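Local atomic coordinates of type IV pilus assembly protein PilF (PDB entry 5OIU), a protein that hydrolyses ATP as a hexameric AAA+ motor and probably uses that energy to drive assembly of type IVa pili. Residues Ser25-Glu30 with Val36-Arg41. Sequence-based numbering, arbitrary orientation.
Sequences SDIHIE and VQVRLR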
ATOM      1  N   SER C  25     -36.046 -13.361 -29.230  1.00 39.48           N
ATOM      2  CA  SER C  25     -34.705 -13.223 -28.686  1.00 37.53           C
ATOM      3  C   SER C  25     -34.675 -12.572 -27.308  1.00 37.02           C
ATOM      4  O   SER C  25     -33.756 -12.852 -26.537  1.00 41.81           O
ATOM      5  CB  SER C  25     -33.827 -12.423 -29.647  1.00 28.81           C
ATOM      6  OG  SER C  25     -34.293 -11.100 -29.728  1.00 36.31           O
ATOM      7  N   ASP C  26     -35.642 -11.719 -26.966  1.00 34.54           N
ATOM      8  CA  ASP C  26     -35.625 -11.023 -25.680  1.00 35.14           C
ATOM      9  C   ASP C  26     -37.052 -10.772 -25.198  1.00 37.45           C
ATOM     10  O   ASP C  26     -37.982 -10.632 -26.001  1.00 39.84           O
ATOM     11  CB  ASP C  26     -34.868  -9.684 -25.774  1.00 34.79           C
ATOM     12  CG  ASP C  26     -33.477  -9.827 -26.416  1.00 40.98           C
ATOM     13  OD1 ASP C  26     -32.529 -10.161 -25.679  1.00 45.76           O
ATOM     14  OD2 ASP C  26     -33.319  -9.625 -27.651  1.00 34.06           O
ATOM     15  N   ILE C  27     -37.206 -10.687 -23.878  1.00 38.66           N
ATOM     16  CA  ILE C  27     -38.478 -10.380 -23.221  1.00 36.86           C
ATOM     17  C   ILE C  27     -38.288  -9.135 -22.373  1.00 39.67           C
ATOM     18  O   ILE C  27     -37.438  -9.126 -21.467  1.00 43.85           O
ATOM     19  CB  ILE C  27     -38.951 -11.535 -22.328  1.00 39.77           C
ATOM     20  CG1 ILE C  27     -38.992 -12.853 -23.080  1.00 38.96           C
ATOM     21  CG2 ILE C  27     -40.283 -11.223 -21.726  1.00 33.87           C
ATOM     22  CD1 ILE C  27     -39.413 -13.993 -22.178  1.00 43.12           C
ATOM     23  N   HIS C  28     -39.092  -8.099 -22.633  1.00 42.26           N
ATOM     24  CA  HIS C  28     -39.042  -6.835 -21.894  1.00 34.04           C
ATOM     25  C   HIS C  28     -40.305  -6.660 -21.065  1.00 39.02           C
ATOM     26  O   HIS C  28     -41.414  -6.664 -21.616  1.00 40.79           O
ATOM     27  CB  HIS C  28     -38.917  -5.633 -22.829  1.00 34.07           C
ATOM     28  CG  HIS C  28     -37.673  -5.634 -23.653  1.00 38.91           C
ATOM     29  ND1 HIS C  28     -36.772  -4.593 -23.635  1.00 37.04           N
ATOM     30  CD2 HIS C  28     -37.191  -6.539 -24.539  1.00 33.34           C
ATOM     31  CE1 HIS C  28     -35.784  -4.858 -24.469  1.00 34.79           C
ATOM     32  NE2 HIS C  28     -36.015  -6.031 -25.034  1.00 28.84           N
ATOM     33  N   ILE C  29     -40.134  -6.444 -19.757  1.00 37.06           N
ATOM     34  CA  ILE C  29     -41.232  -6.193 -18.828  1.00 32.81           C
ATOM     35  C   ILE C  29     -41.060  -4.770 -18.305  1.00 42.32           C
ATOM     36  O   ILE C  29     -40.299  -4.530 -17.355  1.00 46.33           O
ATOM     37  CB  ILE C  29     -41.269  -7.227 -17.697  1.00 35.03           C
ATOM     38  CG1 ILE C  29     -41.417  -8.622 -18.315  1.00 40.06           C
ATOM     39  CG2 ILE C  29     -42.429  -6.952 -16.747  1.00 37.52           C
ATOM     40  CD1 ILE C  29     -41.722  -9.741 -17.334  1.00 41.63           C
ATOM     41  N   GLU C  30     -41.762  -3.815 -18.929  1.00 42.20           N
ATOM     42  CA  GLU C  30     -41.573  -2.391 -18.672  1.00 38.73           C
ATOM     43  C   GLU C  30     -42.714  -1.813 -17.854  1.00 40.94           C
ATOM     44  O   GLU C  30     -43.839  -1.708 -18.362  1.00 38.25           O
ATOM     45  CB  GLU C  30     -41.457  -1.607 -19.981  1.00 42.42           C
ATOM     46  CG  GLU C  30     -40.698  -2.284 -21.116  1.00 40.88           C
ATOM     47  CD  GLU C  30     -40.320  -1.288 -22.211  1.00 45.80           C
ATOM     48  OE1 GLU C  30     -39.238  -1.438 -22.820  1.00 39.17           O
ATOM     49  OE2 GLU C  30     -41.110  -0.337 -22.456  1.00 57.89           O
ATOM     50  N   VAL C  36     -48.116  -1.896 -16.954  1.00 50.91           N
ATOM     51  CA  VAL C  36     -46.864  -2.554 -17.298  1.00 49.40           C
ATOM     52  C   VAL C  36     -47.067  -3.203 -18.661  1.00 47.77           C
ATOM     53  O   VAL C  36     -48.020  -3.968 -18.859  1.00 47.69           O
ATOM     54  CB  VAL C  36     -46.442  -3.593 -16.249  1.00 41.45           C
ATOM     55  CG1 VAL C  36     -45.210  -4.283 -16.713  1.00 41.00           C
ATOM     56  CG2 VAL C  36     -46.203  -2.938 -14.911  1.00 46.16           C
ATOM     57  N   GLN C  37     -46.197  -2.871 -19.605  1.00 40.81           N
ATOM     58  CA  GLN C  37     -46.235  -3.459 -20.929  1.00 45.25           C
ATOM     59  C   GLN C  37     -45.175  -4.545 -21.025  1.00 43.95           C
ATOM     60  O   GLN C  37     -44.063  -4.395 -20.506  1.00 38.43           O
ATOM     61  CB  GLN C  37     -46.020  -2.401 -22.018  1.00 43.71           C
ATOM     62  CG  GLN C  37     -45.590  -2.980 -23.377  1.00 52.17           C
ATOM     63  CD  GLN C  37     -46.742  -3.143 -24.373  1.00 56.61           C
ATOM     64  OE1 GLN C  37     -47.226  -2.160 -24.941  1.00 60.62           O
ATOM     65  NE2 GLN C  37     -47.180  -4.391 -24.586  1.00 50.24           N
ATOM     66  N   VAL C  38     -45.545  -5.653 -21.659  1.00 44.31           N
ATOM     67  CA  VAL C  38     -44.637  -6.752 -21.956  1.00 41.07           C
ATOM     68  C   VAL C  38     -44.397  -6.747 -23.455  1.00 42.26           C
ATOM     69  O   VAL C  38     -45.352  -6.736 -24.240  1.00 43.65           O
ATOM     70  CB  VAL C  38     -45.217  -8.096 -21.480  1.00 44.14           C
ATOM     71  CG1 VAL C  38     -44.327  -9.275 -21.877  1.00 39.44           C
ATOM     72  CG2 VAL C  38     -45.417  -8.057 -19.990  1.00 44.26           C
ATOM     73  N   ARG C  39     -43.132  -6.721 -23.853  1.00 40.54           N
ATOM     74  CA  ARG C  39     -42.767  -6.757 -25.260  1.00 36.17           C
ATOM     75  C   ARG C  39     -41.836  -7.934 -25.509  1.00 38.31           C
ATOM     76  O   ARG C  39     -41.078  -8.345 -24.620  1.00 39.80           O
ATOM     77  CB  ARG C  39     -42.093  -5.447 -25.700  1.00 35.58           C
ATOM     78  CG  ARG C  39     -42.937  -4.171 -25.505  1.00 42.99           C
ATOM     79  CD  ARG C  39     -42.053  -2.938 -25.160  1.00 43.02           C
ATOM     80  NE  ARG C  39     -41.573  -2.229 -26.351  1.00 35.04           N
ATOM     81  CZ  ARG C  39     -40.674  -1.244 -26.333  1.00 41.41           C
ATOM     82  NH1 ARG C  39     -40.151  -0.831 -25.186  1.00 36.01           N
ATOM     83  NH2 ARG C  39     -40.297  -0.662 -27.472  1.00 40.22           N
ATOM     84  N   LEU C  40     -41.901  -8.478 -26.728  1.00 37.70           N
ATOM     85  CA  LEU C  40     -41.003  -9.530 -27.196  1.00 31.14           C
ATOM     86  C   LEU C  40     -40.228  -8.992 -28.386  1.00 34.15           C
ATOM     87  O   LEU C  40     -40.828  -8.390 -29.280  1.00 39.01           O
ATOM     88  CB  LEU C  40     -41.783 -10.790 -27.621  1.00 30.90           C
ATOM     89  CG  LEU C  40     -42.715 -11.512 -26.628  1.00 35.66           C
ATOM     90  CD1 LEU C  40     -43.341 -12.791 -27.218  1.00 38.15           C
ATOM     91  CD2 LEU C  40     -41.988 -11.853 -25.327  1.00 38.57           C
ATOM     92  N   ARG C  41     -38.905  -9.203 -28.418  1.00 33.05           N
ATOM     93  CA  ARG C  41     -38.165  -8.975 -29.663  1.00 33.78           C
ATOM     94  C   ARG C  41     -38.250 -10.215 -30.569  1.00 36.17           C
ATOM     95  O   ARG C  41     -37.730 -11.294 -30.235  1.00 36.87           O
ATOM     96  CB  ARG C  41     -36.709  -8.592 -29.405  1.00 30.38           C
ATOM     97  CG  ARG C  41     -36.115  -7.841 -30.616  1.00 35.65           C
ATOM     98  CD  ARG C  41     -34.657  -7.406 -30.461  1.00 38.68           C
ATOM     99  NE  ARG C  41     -34.478  -6.393 -29.417  1.00 37.14           N
ATOM    100  CZ  ARG C  41     -34.579  -5.085 -29.630  1.00 39.18           C
ATOM    101  NH1 ARG C  41     -34.855  -4.642 -30.857  1.00 30.07           N
ATOM    102  NH2 ARG C  41     -34.392  -4.226 -28.625  1.00 34.81           N
TER
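Glu30 and Arg39 meet on the polar face of an antiparallel hairpin, two residues out of register, in a salt bridge that runs diagonally over the two strands. Arg39 folds at chi2 and chi3 (the latter 88°) and thereby brings NH1 to 2.6 Å from Glu30 OE1, at the edge of the guanidinium. The carboxylate stands almost upright to that plane, 84° away, and the N-H is poorly aimed, so the pair is close but its hydrogen bond weak. Arg41 runs alongside Asp26 instead, its CD 3.8 Å from Asp26 OD2; their ion pair is long, and Asp26 OD1 is engaged by Arg110. Ser25 OG, 2.7 Å from Asp26 OD2, meets this carboxylate from above its plane. The imidazole of His28 lies beside both arginines, and the His28 backbone bonds with that of Arg39 in both directions; the His28 N to Arg39 O bond, 2.8 Å long, is almost straight at 176°.

The other face is aliphatic. Ile27 and Leu40 lie side by side, Ile27 CG1 3.9 Å from Leu40 CD2, while Ile29 reaches diagonally to Val36, with CG2 3.9 Å from Val36 CG1. Val15 and Phe11 of helix 6-22 and Val60 of helix 57-67 pack on this side.

Opposite, the polar row faces a second subunit: its Asp211 takes both His28 NE2 and Arg41 NE, and its Lys171 carbonyl takes Arg39 NH2. The hairpin thus joins a hexamer interface to a helix-backed core, and within its sheet it is flanked by strands 104-111 and 45-52.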